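Local coordinates for protein putative acetyl/propionyl-CoA carboxylase, alpha subunit (Methylibium petroleiphilum, PDB 2O1Q) that is probably a metal-binding, cupin-type dioxygenase acting on acetylacetone, at residues K20-A25 and G29-K34; K34-S39 and S44-F49; G94-S97 and R101-K104; L121-P126 and A132-E137. All coordinates share one frame; numbering follows the deposited sequence.

Contact 1. Residues K20-A25 and G29-K34; sequences KPFPAA and GGIRWK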
loop_
_atom_site.group_PDB
_atom_site.type_symbol
_atom_site.label_atom_id
_atom_site.label_comp_id
_atom_site.label_asym_id
_atom_site.label_seq_id
_atom_site.Cartn_x
_atom_site.Cartn_y
_atom_site.Cartn_z
ATOM N N LYS A 20 7.981 -21.273 -16.647
ATOM C CA LYS A 20 6.714 -21.925 -16.970
ATOM C C LYS A 20 6.039 -21.151 -18.104
ATOM O O LYS A 20 6.167 -19.962 -18.214
ATOM C CB LYS A 20 5.752 -22.017 -15.744
ATOM C CG LYS A 20 6.159 -22.967 -14.622
ATOM C CD LYS A 20 4.985 -23.278 -13.696
ATOM C CE LYS A 20 5.352 -24.293 -12.637
ATOM N NZ LYS A 20 6.159 -23.648 -11.576
ATOM N N PRO A 21 5.296 -21.839 -18.965
ATOM C CA PRO A 21 4.543 -21.083 -19.963
ATOM C C PRO A 21 3.497 -20.163 -19.293
ATOM O O PRO A 21 2.829 -20.548 -18.315
ATOM C CB PRO A 21 3.899 -22.164 -20.836
ATOM C CG PRO A 21 4.547 -23.463 -20.429
ATOM C CD PRO A 21 5.099 -23.289 -19.068
ATOM N N PHE A 22 3.408 -18.913 -19.761
ATOM C CA PHE A 22 2.420 -18.001 -19.286
ATOM C C PHE A 22 1.097 -18.383 -19.977
ATOM O O PHE A 22 1.095 -18.769 -21.160
ATOM C CB PHE A 22 2.826 -16.541 -19.600
ATOM C CG PHE A 22 1.997 -15.552 -18.900
ATOM C CD1 PHE A 22 2.146 -15.365 -17.547
ATOM C CD2 PHE A 22 0.955 -14.904 -19.559
ATOM C CE1 PHE A 22 1.328 -14.511 -16.860
ATOM C CE2 PHE A 22 0.134 -14.061 -18.878
ATOM C CZ PHE A 22 0.311 -13.863 -17.533
ATOM N N PRO A 23 -0.019 -18.331 -19.246
ATOM C CA PRO A 23 -1.284 -18.738 -19.847
ATOM C C PRO A 23 -1.597 -18.146 -21.196
ATOM O O PRO A 23 -1.488 -16.922 -21.400
ATOM C CB PRO A 23 -2.314 -18.261 -18.827
ATOM C CG PRO A 23 -1.642 -18.371 -17.568
ATOM C CD PRO A 23 -0.225 -17.896 -17.849
ATOM N N ALA A 24 -1.972 -19.028 -22.108
ATOM C CA ALA A 24 -2.399 -18.645 -23.446
ATOM C C ALA A 24 -3.651 -17.792 -23.455
ATOM O O ALA A 24 -3.891 -17.081 -24.412
ATOM C CB ALA A 24 -2.626 -19.890 -24.311
ATOM N N ALA A 25 -4.453 -17.881 -22.412
ATOM C CA ALA A 25 -5.665 -17.091 -22.344
ATOM C C ALA A 25 -5.339 -15.607 -22.287
ATOM O O ALA A 25 -6.174 -14.792 -22.647
ATOM C CB ALA A 25 -6.526 -17.488 -21.134
ATOM N N GLY A 29 2.409 -15.784 -28.312
ATOM C CA GLY A 29 3.740 -15.705 -28.831
ATOM C C GLY A 29 4.761 -16.375 -28.017
ATOM O O GLY A 29 5.943 -16.228 -28.299
ATOM N N GLY A 30 4.344 -17.105 -26.986
ATOM C CA GLY A 30 5.294 -17.937 -26.275
ATOM C C GLY A 30 5.936 -17.362 -25.027
ATOM O O GLY A 30 7.068 -17.751 -24.638
ATOM N N ILE A 31 5.229 -16.480 -24.345
ATOM C CA ILE A 31 5.722 -15.850 -23.144
ATOM C C ILE A 31 5.822 -16.916 -22.030
ATOM O O ILE A 31 4.932 -17.786 -21.897
ATOM C CB ILE A 31 4.787 -14.685 -22.707
ATOM C CG1 ILE A 31 4.761 -13.555 -23.784
ATOM C CG2 ILE A 31 5.173 -14.184 -21.307
ATOM C CD1 ILE A 31 4.005 -12.243 -23.420
ATOM N N ARG A 32 6.898 -16.821 -21.255
ATOM C CA ARG A 32 7.158 -17.668 -20.092
ATOM C C ARG A 32 7.372 -16.749 -18.912
ATOM O O ARG A 32 7.638 -15.527 -19.058
ATOM C CB ARG A 32 8.357 -18.584 -20.306
ATOM C CG ARG A 32 8.088 -19.630 -21.374
ATOM C CD ARG A 32 9.259 -20.567 -21.558
ATOM N NE ARG A 32 10.533 -19.859 -21.717
ATOM C CZ ARG A 32 11.740 -20.396 -21.543
ATOM N NH1 ARG A 32 11.902 -21.634 -21.171
ATOM N NH2 ARG A 32 12.814 -19.655 -21.655
ATOM N N TRP A 33 7.257 -17.316 -17.718
ATOM C CA TRP A 33 7.303 -16.514 -16.496
ATOM C C TRP A 33 7.873 -17.319 -15.338
ATOM O O TRP A 33 7.858 -18.543 -15.402
ATOM C CB TRP A 33 5.939 -15.911 -16.188
ATOM C CG TRP A 33 4.911 -16.788 -15.591
ATOM C CD1 TRP A 33 4.582 -18.031 -15.965
ATOM C CD2 TRP A 33 4.036 -16.450 -14.511
ATOM N NE1 TRP A 33 3.534 -18.490 -15.232
ATOM C CE2 TRP A 33 3.214 -17.554 -14.285
ATOM C CE3 TRP A 33 3.891 -15.327 -13.700
ATOM C CZ2 TRP A 33 2.233 -17.564 -13.293
ATOM C CZ3 TRP A 33 2.924 -15.339 -12.722
ATOM C CH2 TRP A 33 2.132 -16.462 -12.515
ATOM N N LYS A 34 8.249 -16.598 -14.264
ATOM C CA LYS A 34 8.541 -17.154 -12.915
ATOM C C LYS A 34 7.820 -16.199 -12.000
ATOM O O LYS A 34 8.104 -14.998 -12.011
ATOM C CB LYS A 34 10.021 -17.170 -12.623
ATOM C CG LYS A 34 10.799 -17.998 -13.638
ATOM C CD LYS A 34 12.291 -17.994 -13.328
ATOM C CE LYS A 34 13.050 -18.712 -14.408
ATOM N NZ LYS A 34 14.502 -18.888 -14.078
HETATM O O HOH W 1 1.855 -20.859 -15.248
#
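Lys20 and Trp33 form an antiparallel hydrogen-bonded pair, Lys20 N reaching Trp33 O at 3.0 Å and Trp33 N reaching Lys20 O at 2.9 Å. Pro21 and Arg32 follow as a non-hydrogen-bonded pair, and Phe22 N then donates to Ile31 O at 2.9 Å. The main side-chain meeting is a T-shaped stack in which Phe22 presents its edge to the face of the Trp33 five-membered ring. The centroids are 5.1 Å apart and the planes stand at 89°; Phe22 CD1 makes the touch, 3.7 Å from Trp33 CG. Trp33 CG lies between its own backbone N and carbonyl carbon (chi1 78°), which swings the indole across toward the 20-25 segment. The edge of the indole points at Lys20 O and at a water that accepts from Trp33 NE1 (2.9 Å) and donates to Pro21 O (3.2 Å). Phe22 also lays its CB against Ile31 CG2, 3.7 Å away, while the Arg32 chain leads off to a salt bridge with Asp50. With a valine in place of Trp33, the edge of Phe22 would probably face a gap and the bridging water would be likely to lose one of its two ties. Trp143 of helix 136-144 meets the Trp33 ring edge-to-face and takes Lys20 in a cation-pi contact. The arrangement is an antiparallel edge strand, 20-21, added to strand 32-39 of a six-stranded sheet, consistent with the jelly-roll beta-barrel of a cupin.

Contact 2. Residues K34-S39 and S44-F49; sequences KLLHVS and SWTAIF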
loop_
_atom_site.group_PDB
_atom_site.type_symbol
_atom_site.label_atom_id
_atom_site.label_comp_id
_atom_site.label_asym_id
_atom_site.label_seq_id
_atom_site.Cartn_x
_atom_site.Cartn_y
_atom_site.Cartn_z
ATOM N N LYS A 34 8.249 -16.598 -14.264
ATOM C CA LYS A 34 8.541 -17.154 -12.915
ATOM C C LYS A 34 7.820 -16.199 -12.000
ATOM O O LYS A 34 8.104 -14.998 -12.011
ATOM C CB LYS A 34 10.021 -17.170 -12.623
ATOM C CG LYS A 34 10.799 -17.998 -13.638
ATOM C CD LYS A 34 12.291 -17.994 -13.328
ATOM C CE LYS A 34 13.050 -18.712 -14.408
ATOM N NZ LYS A 34 14.502 -18.888 -14.078
ATOM N N LEU A 35 6.912 -16.731 -11.191
ATOM C CA LEU A 35 6.378 -15.999 -10.078
ATOM C C LEU A 35 7.388 -15.976 -8.952
ATOM O O LEU A 35 7.913 -16.987 -8.581
ATOM C CB LEU A 35 5.078 -16.616 -9.585
ATOM C CG LEU A 35 4.331 -15.888 -8.464
ATOM C CD1 LEU A 35 3.967 -14.500 -8.976
ATOM C CD2 LEU A 35 3.102 -16.680 -8.050
ATOM N N LEU A 36 7.659 -14.783 -8.434
ATOM C CA LEU A 36 8.713 -14.594 -7.453
ATOM C C LEU A 36 8.159 -14.380 -6.051
ATOM O O LEU A 36 8.747 -14.839 -5.046
ATOM C CB LEU A 36 9.569 -13.422 -7.852
ATOM C CG LEU A 36 10.345 -13.597 -9.167
ATOM C CD1 LEU A 36 11.025 -12.252 -9.527
ATOM C CD2 LEU A 36 11.317 -14.791 -9.117
ATOM N N HIS A 37 6.997 -13.747 -5.963
ATOM C CA HIS A 37 6.450 -13.397 -4.645
ATOM C C HIS A 37 4.980 -13.054 -4.744
ATOM O O HIS A 37 4.539 -12.404 -5.719
ATOM C CB HIS A 37 7.223 -12.229 -4.013
ATOM C CG HIS A 37 6.595 -11.685 -2.766
ATOM N ND1 HIS A 37 6.791 -12.242 -1.525
ATOM C CD2 HIS A 37 5.779 -10.631 -2.581
ATOM C CE1 HIS A 37 6.069 -11.579 -0.634
ATOM N NE2 HIS A 37 5.469 -10.576 -1.250
ATOM N N VAL A 38 4.218 -13.412 -3.735
ATOM C CA VAL A 38 2.891 -12.865 -3.519
ATOM C C VAL A 38 2.785 -12.349 -2.078
ATOM O O VAL A 38 3.289 -13.039 -1.171
ATOM C CB VAL A 38 1.743 -13.848 -3.859
ATOM C CG1 VAL A 38 1.803 -14.297 -5.340
ATOM C CG2 VAL A 38 1.670 -15.017 -2.835
ATOM N N SER A 39 2.042 -11.266 -1.884
ATOM C CA SER A 39 1.745 -10.648 -0.616
ATOM C C SER A 39 0.241 -10.763 -0.393
ATOM O O SER A 39 -0.542 -9.967 -0.973
ATOM C CB SER A 39 2.105 -9.190 -0.639
ATOM O OG SER A 39 3.515 -9.016 -0.434
ATOM N N SER A 44 -0.292 -7.640 -3.417
ATOM C CA SER A 44 0.732 -7.376 -4.383
ATOM C C SER A 44 1.447 -8.687 -4.792
ATOM O O SER A 44 1.273 -9.722 -4.143
ATOM C CB SER A 44 1.663 -6.273 -3.886
ATOM O OG SER A 44 2.332 -6.815 -2.752
ATOM N N TRP A 45 2.123 -8.667 -5.945
ATOM C CA TRP A 45 2.759 -9.854 -6.470
ATOM C C TRP A 45 3.845 -9.392 -7.462
ATOM O O TRP A 45 3.806 -8.247 -7.952
ATOM C CB TRP A 45 1.734 -10.810 -7.089
ATOM C CG TRP A 45 0.800 -10.178 -8.107
ATOM C CD1 TRP A 45 -0.243 -9.319 -7.851
ATOM C CD2 TRP A 45 0.780 -10.441 -9.502
ATOM N NE1 TRP A 45 -0.897 -9.028 -9.027
ATOM C CE2 TRP A 45 -0.281 -9.709 -10.055
ATOM C CE3 TRP A 45 1.585 -11.247 -10.359
ATOM C CZ2 TRP A 45 -0.579 -9.737 -11.416
ATOM C CZ3 TRP A 45 1.277 -11.290 -11.718
ATOM C CH2 TRP A 45 0.208 -10.507 -12.239
ATOM N N THR A 46 4.851 -10.224 -7.711
ATOM C CA THR A 46 6.042 -9.864 -8.436
ATOM C C THR A 46 6.474 -11.092 -9.213
ATOM O O THR A 46 6.404 -12.246 -8.695
ATOM C CB THR A 46 7.132 -9.500 -7.439
ATOM O OG1 THR A 46 6.703 -8.436 -6.590
ATOM C CG2 THR A 46 8.410 -9.176 -8.108
ATOM N N ALA A 47 6.847 -10.856 -10.459
ATOM C CA ALA A 47 7.158 -11.911 -11.396
ATOM C C ALA A 47 8.164 -11.413 -12.380
ATOM O O ALA A 47 8.356 -10.156 -12.536
ATOM C CB ALA A 47 5.849 -12.395 -12.100
ATOM N N ILE A 48 8.836 -12.364 -13.059
ATOM C CA ILE A 48 9.726 -12.039 -14.193
ATOM C C ILE A 48 9.248 -12.822 -15.397
ATOM O O ILE A 48 8.609 -13.878 -15.247
ATOM C CB ILE A 48 11.224 -12.283 -13.861
ATOM C CG1 ILE A 48 12.119 -11.744 -14.941
ATOM C CG2 ILE A 48 11.408 -13.748 -13.488
ATOM C CD1 ILE A 48 13.608 -11.571 -14.487
ATOM N N PHE A 49 9.371 -12.192 -16.553
ATOM C CA PHE A 49 8.865 -12.692 -17.821
ATOM C C PHE A 49 9.945 -12.748 -18.878
ATOM O O PHE A 49 10.780 -11.845 -18.970
ATOM C CB PHE A 49 7.749 -11.787 -18.326
ATOM C CG PHE A 49 6.586 -11.639 -17.346
ATOM C CD1 PHE A 49 6.655 -10.744 -16.311
ATOM C CD2 PHE A 49 5.455 -12.446 -17.440
ATOM C CE1 PHE A 49 5.625 -10.603 -15.433
ATOM C CE2 PHE A 49 4.429 -12.294 -16.557
ATOM C CZ PHE A 49 4.518 -11.408 -15.547
#
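Trp45 is met at the edge of its ring by Leu35 CD1, which comes within 4.3 Å of Trp45 CE3, while Phe117 from the next strand stacks on the indole and Trp45 NE1 donates to Gly119 O. Ser39 OG lies at the edge of the His37 ring, in its plane, bonded to NE2 at 2.6 Å; ND1 bonds to Glu10, and Tyr95 of the second subunit stacks on the ring. These rings belong to different faces of the hairpin. With Trp45 lie Leu35, Val38 and Ala47, and helix 136-144 packs on Leu35, Val38 and Trp45; with His37 lie Thr46, Lys34 and Ile48, several of which meet the second subunit. On the first face Val38 CG1 packs obliquely on Trp45 CB at 3.9 Å. Leu35 has CG anti to the backbone N (chi1 -176°), a turn that brings CD1 to 3.3 Å from Thr46 O. On the second face Ile48 CG2 rests on Lys34 CB at 3.8 Å, and Thr46 OG1 is bonded to Ser116 and to Glu67 of the second subunit. The backbone bonds pair Lys34 with Ile48 in both directions, then slip by one residue: Thr46 O accepts from Leu36 N (2.8 Å) and from His37 N (3.2 Å). Leu36, with psi near -33°, breaks the extended conformation at this point, and its CB comes to lie beside the shared carbonyl oxygen. The two strand segments run at 161° to each other. This is a classic beta bulge, with Leu36 and His37 opposite Thr46, in the antiparallel hairpin of strands 32-39 and 44-51.

Contact 3. Residues G94-S97 and R101-K104; sequences GYES and RHDK. With ZN (zinc ion), chain C.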
loop_
_atom_site.group_PDB
_atom_site.type_symbol
_atom_site.label_atom_id
_atom_site.label_comp_id
_atom_site.label_asym_id
_atom_site.label_seq_id
_atom_site.Cartn_x
_atom_site.Cartn_y
_atom_site.Cartn_z
ATOM N N GLY A 94 9.826 1.475 -15.829
ATOM C CA GLY A 94 8.545 2.099 -16.030
ATOM C C GLY A 94 7.676 2.067 -14.806
ATOM O O GLY A 94 7.700 1.069 -14.071
ATOM N N TYR A 95 6.886 3.103 -14.640
ATOM C CA TYR A 95 5.859 3.173 -13.600
ATOM C C TYR A 95 4.555 3.216 -14.348
ATOM O O TYR A 95 4.320 4.190 -15.101
ATOM C CB TYR A 95 6.024 4.455 -12.804
ATOM C CG TYR A 95 5.015 4.634 -11.694
ATOM C CD1 TYR A 95 5.067 3.868 -10.534
ATOM C CD2 TYR A 95 3.967 5.524 -11.833
ATOM C CE1 TYR A 95 4.113 3.997 -9.532
ATOM C CE2 TYR A 95 3.055 5.708 -10.825
ATOM C CZ TYR A 95 3.109 4.907 -9.691
ATOM O OH TYR A 95 2.206 5.114 -8.648
ATOM N N GLU A 96 3.753 2.167 -14.171
ATOM C CA GLU A 96 2.437 2.062 -14.802
ATOM C C GLU A 96 1.416 2.312 -13.701
ATOM O O GLU A 96 1.253 1.496 -12.823
ATOM C CB GLU A 96 2.316 0.725 -15.541
ATOM C CG GLU A 96 3.371 0.614 -16.774
ATOM C CD GLU A 96 3.202 1.658 -17.953
ATOM O OE1 GLU A 96 1.979 1.821 -18.267
ATOM O OE2 GLU A 96 4.147 2.382 -18.597
ATOM N N SER A 97 0.793 3.499 -13.711
ATOM C CA SER A 97 -0.046 3.970 -12.599
ATOM C C SER A 97 -1.360 3.207 -12.510
ATOM O O SER A 97 -1.793 2.506 -13.455
ATOM C CB SER A 97 -0.308 5.443 -12.771
ATOM O OG SER A 97 -0.650 5.769 -14.115
ATOM N N ARG A 101 -4.202 1.565 -18.877
ATOM C CA ARG A 101 -4.800 0.625 -19.841
ATOM C C ARG A 101 -3.757 0.163 -20.827
ATOM O O ARG A 101 -3.129 0.975 -21.524
ATOM C CB ARG A 101 -5.877 1.297 -20.679
ATOM C CG ARG A 101 -7.003 1.891 -19.883
ATOM N N HIS A 102 -3.578 -1.150 -20.845
ATOM C CA HIS A 102 -2.531 -1.818 -21.623
ATOM C C HIS A 102 -3.225 -2.705 -22.664
ATOM O O HIS A 102 -3.454 -3.896 -22.393
ATOM C CB HIS A 102 -1.664 -2.709 -20.665
ATOM C CG HIS A 102 -0.696 -1.948 -19.773
ATOM N ND1 HIS A 102 0.043 -2.520 -18.694
ATOM C CD2 HIS A 102 -0.401 -0.634 -19.809
ATOM C CE1 HIS A 102 0.800 -1.548 -18.211
ATOM N NE2 HIS A 102 0.521 -0.408 -18.830
ATOM N N ASP A 103 -3.683 -2.117 -23.780
ATOM C CA ASP A 103 -4.414 -2.867 -24.836
ATOM C C ASP A 103 -3.612 -3.988 -25.467
ATOM O O ASP A 103 -4.144 -5.081 -25.712
ATOM C CB ASP A 103 -4.876 -1.916 -25.950
ATOM C CG ASP A 103 -5.976 -1.016 -25.508
ATOM O OD1 ASP A 103 -6.452 -1.120 -24.364
ATOM O OD2 ASP A 103 -6.361 -0.184 -26.338
ATOM N N LYS A 104 -2.339 -3.758 -25.701
ATOM C CA LYS A 104 -1.468 -4.758 -26.290
ATOM C C LYS A 104 -0.014 -4.429 -26.000
ATOM O O LYS A 104 0.723 -3.911 -26.841
ATOM C CB LYS A 104 -1.699 -4.895 -27.797
ATOM C CG LYS A 104 -0.981 -6.101 -28.400
ATOM C CD LYS A 104 -1.330 -6.272 -29.868
ATOM C CE LYS A 104 -0.755 -7.581 -30.367
ATOM N NZ LYS A 104 -0.897 -7.731 -31.850
HETATM ZN ZN ZN C . 0.052 -4.096 -18.082
#
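Glu96 is bent at its second torsion (chi2 -63°), and the bend brings its carboxylate round to His102, whose own CG stands anti to the carbonyl carbon (chi1 -75°) and sends the imidazole across from the other segment. The two backbones are far apart at this point, their nearest CA atoms, those of Glu96 and Arg101, being 8.9 Å from each other, so the contact is carried by these two side chains. They cross obliquely. His102 NE2 donates to Glu96 OE1 at 2.7 Å in a nearly straight bond. The oxygen sits almost in the ring plane, whereas NE2 approaches it from well above the carboxylate plane; the two flat groups are turned 50° apart. Glu96 CG lies at the ring edge, 3.7 Å from His102 CE1. On the other ring nitrogen, ND1, His102 binds the zinc ion; the modelled length of 1.7 Å is short for zinc, so its exact value is doubtful. His60 and His62 of strand 55-62 complete the histidine set, the kind of metal site carried by the jelly-roll beta-barrel of cupins. Glu96 is thus a second-shell residue, and its bond to NE2 on one side, with zinc on the other, would hold the ring's rotation. The carboxylate is steadied in turn by Arg78, which forms a salt bridge with Glu96 OE2. Val77 of strand 74-77 packs against both Glu96 and His102.

Contact 4. Residues L121-P126 and A132-E137; sequences LTFVKP and AVIGWE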
loop_
_atom_site.group_PDB
_atom_site.type_symbol
_atom_site.label_atom_id
_atom_site.label_comp_id
_atom_site.label_asym_id
_atom_site.label_seq_id
_atom_site.Cartn_x
_atom_site.Cartn_y
_atom_site.Cartn_z
ATOM N N LEU A 121 -4.791 -7.417 -12.346
ATOM C CA LEU A 121 -5.025 -6.913 -13.689
ATOM C C LEU A 121 -6.451 -7.297 -14.074
ATOM O O LEU A 121 -6.865 -8.482 -13.894
ATOM C CB LEU A 121 -4.030 -7.494 -14.699
ATOM C CG LEU A 121 -2.554 -7.323 -14.362
ATOM C CD1 LEU A 121 -1.642 -7.874 -15.469
ATOM C CD2 LEU A 121 -2.256 -5.873 -14.022
ATOM N N THR A 122 -7.174 -6.337 -14.646
ATOM C CA THR A 122 -8.478 -6.594 -15.251
ATOM C C THR A 122 -8.261 -6.809 -16.757
ATOM O O THR A 122 -7.967 -5.872 -17.486
ATOM C CB THR A 122 -9.470 -5.481 -14.995
ATOM O OG1 THR A 122 -9.560 -5.279 -13.579
ATOM C CG2 THR A 122 -10.833 -5.831 -15.588
ATOM N N PHE A 123 -8.422 -8.051 -17.198
ATOM C CA PHE A 123 -8.386 -8.319 -18.614
ATOM C C PHE A 123 -9.741 -7.969 -19.190
ATOM O O PHE A 123 -10.771 -8.328 -18.595
ATOM C CB PHE A 123 -7.967 -9.770 -18.933
ATOM C CG PHE A 123 -6.500 -10.044 -18.661
ATOM C CD1 PHE A 123 -6.102 -10.430 -17.373
ATOM C CD2 PHE A 123 -5.556 -9.889 -19.619
ATOM C CE1 PHE A 123 -4.750 -10.623 -17.064
ATOM C CE2 PHE A 123 -4.191 -10.092 -19.335
ATOM C CZ PHE A 123 -3.801 -10.464 -18.034
ATOM N N VAL A 124 -9.711 -7.230 -20.311
ATOM C CA VAL A 124 -10.901 -6.599 -20.880
ATOM C C VAL A 124 -11.142 -6.988 -22.322
ATOM O O VAL A 124 -10.252 -7.413 -23.037
ATOM C CB VAL A 124 -10.850 -5.060 -20.747
ATOM C CG1 VAL A 124 -10.863 -4.670 -19.254
ATOM C CG2 VAL A 124 -9.669 -4.441 -21.502
ATOM N N LYS A 125 -12.416 -6.889 -22.680
ATOM C CA LYS A 125 -12.895 -7.009 -24.056
ATOM C C LYS A 125 -12.676 -5.672 -24.728
ATOM O O LYS A 125 -12.412 -4.668 -24.041
ATOM C CB LYS A 125 -14.391 -7.345 -24.049
ATOM C CG LYS A 125 -14.705 -8.712 -23.508
ATOM C CD LYS A 125 -16.214 -9.003 -23.491
ATOM C CE LYS A 125 -16.613 -9.872 -22.293
ATOM N NZ LYS A 125 -18.089 -9.997 -22.139
ATOM N N PRO A 126 -12.754 -5.642 -26.078
ATOM C CA PRO A 126 -12.602 -4.370 -26.795
ATOM C C PRO A 126 -13.462 -3.232 -26.253
ATOM O O PRO A 126 -12.983 -2.103 -26.164
ATOM C CB PRO A 126 -12.970 -4.729 -28.231
ATOM C CG PRO A 126 -12.595 -6.173 -28.354
ATOM C CD PRO A 126 -12.915 -6.779 -27.003
ATOM N N ALA A 132 -11.787 -11.069 -16.848
ATOM C CA ALA A 132 -11.153 -11.802 -15.740
ATOM C C ALA A 132 -10.392 -10.768 -14.919
ATOM O O ALA A 132 -9.753 -9.874 -15.475
ATOM C CB ALA A 132 -10.205 -12.849 -16.259
ATOM N N VAL A 133 -10.455 -10.893 -13.612
ATOM C CA VAL A 133 -9.658 -10.102 -12.715
ATOM C C VAL A 133 -8.619 -10.990 -12.088
ATOM O O VAL A 133 -8.946 -11.839 -11.292
ATOM C CB VAL A 133 -10.515 -9.449 -11.638
ATOM C CG1 VAL A 133 -9.623 -8.575 -10.717
ATOM C CG2 VAL A 133 -11.593 -8.552 -12.343
ATOM N N ILE A 134 -7.367 -10.767 -12.442
ATOM C CA ILE A 134 -6.290 -11.706 -12.180
ATOM C C ILE A 134 -5.271 -11.062 -11.254
ATOM O O ILE A 134 -4.595 -10.121 -11.634
ATOM C CB ILE A 134 -5.652 -12.121 -13.541
ATOM C CG1 ILE A 134 -6.659 -12.918 -14.382
ATOM C CG2 ILE A 134 -4.296 -12.832 -13.386
ATOM C CD1 ILE A 134 -6.919 -14.276 -13.878
ATOM N N GLY A 135 -5.203 -11.576 -10.028
ATOM C CA GLY A 135 -4.266 -11.048 -9.080
ATOM C C GLY A 135 -3.432 -12.065 -8.383
ATOM O O GLY A 135 -3.261 -13.169 -8.871
ATOM N N TRP A 136 -2.993 -11.731 -7.175
ATOM C CA TRP A 136 -1.972 -12.548 -6.471
ATOM C C TRP A 136 -2.340 -13.985 -6.311
ATOM O O TRP A 136 -1.501 -14.832 -6.452
ATOM C CB TRP A 136 -1.602 -11.952 -5.081
ATOM C CG TRP A 136 -2.608 -12.128 -4.048
ATOM C CD1 TRP A 136 -3.653 -11.323 -3.804
ATOM C CD2 TRP A 136 -2.711 -13.217 -3.135
ATOM N NE1 TRP A 136 -4.421 -11.820 -2.795
ATOM C CE2 TRP A 136 -3.848 -12.988 -2.349
ATOM C CE3 TRP A 136 -1.943 -14.367 -2.895
ATOM C CZ2 TRP A 136 -4.239 -13.839 -1.364
ATOM C CZ3 TRP A 136 -2.351 -15.230 -1.904
ATOM C CH2 TRP A 136 -3.475 -14.949 -1.144
ATOM N N GLU A 137 -3.595 -14.213 -5.962
ATOM C CA GLU A 137 -4.105 -15.528 -5.718
ATOM C C GLU A 137 -4.180 -16.350 -7.013
ATOM O O GLU A 137 -3.919 -17.562 -7.015
ATOM C CB GLU A 137 -5.492 -15.427 -5.030
ATOM C CG GLU A 137 -6.054 -16.707 -4.458
ATOM C CD GLU A 137 -7.503 -16.541 -3.923
ATOM O OE1 GLU A 137 -8.363 -15.974 -4.654
ATOM O OE2 GLU A 137 -7.781 -17.018 -2.795
#
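Leu121 and Ile134 satisfy each other's backbone groups: Leu121 N donates to Ile134 O at 2.8 Å and Ile134 N donates to Leu121 O, also at 2.8 Å. Two residues on, Phe123 N gives its hydrogen to Ala132 O at 2.8 Å, but the return bond from Ala132 N to Phe123 O is weak at 3.4 Å. Leu121 O has an additional CA-H contact from Val133 CA at 3.4 Å. Thr122, in the non-hydrogen-bonded pair with Val133, makes its backbone bond with Val61 on the neighbouring strand. Among the side chains, Phe123 CD1 touches Ile134 CG1 at 3.9 Å, and Ile134 CB lies at the edge of the ring. Phe26 stacks on Phe123, and His60 of the zinc site meets it. A serine in place of Phe123 would probably leave Ile134 CG1 and the Phe26 ring without the aromatic surface they pack on, and the His60 ring without its neighbouring phenyl ring. After the strand, Gly135 is the N-cap of helix 136-144, its N held by Asp138 OD2. Strand 121-124 lies between strand 55-62 and strand 130-134, bonded through its backbone to both, with Leu121 packed on His60 and His62, while the helix that follows reaches Asn99 of the fourth subunit through Trp136 NE1.

How the contacts relate
Along the chain the four contacts come in series, and none encloses or crosses another. Contact 1 closes the short loop over residues 26-28 and hands Lys34 on to contact 2, which closes the turn of the next hairpin in the same sheet; the two touch where Trp33 CB meets Phe49 CD2 at 3.7 Å. Contact 3 closes residues 98-100 on the other side of the chain's centre, about 17 Å from contact 2 between centres. Contact 4 closes the last hairpin. Its helix end returns to contact 2, Trp136 O lying 3.5 Å from Val38 CG1, while its strand 121-124 and the 101-102 strand of contact 3 both pair with strand 55-62.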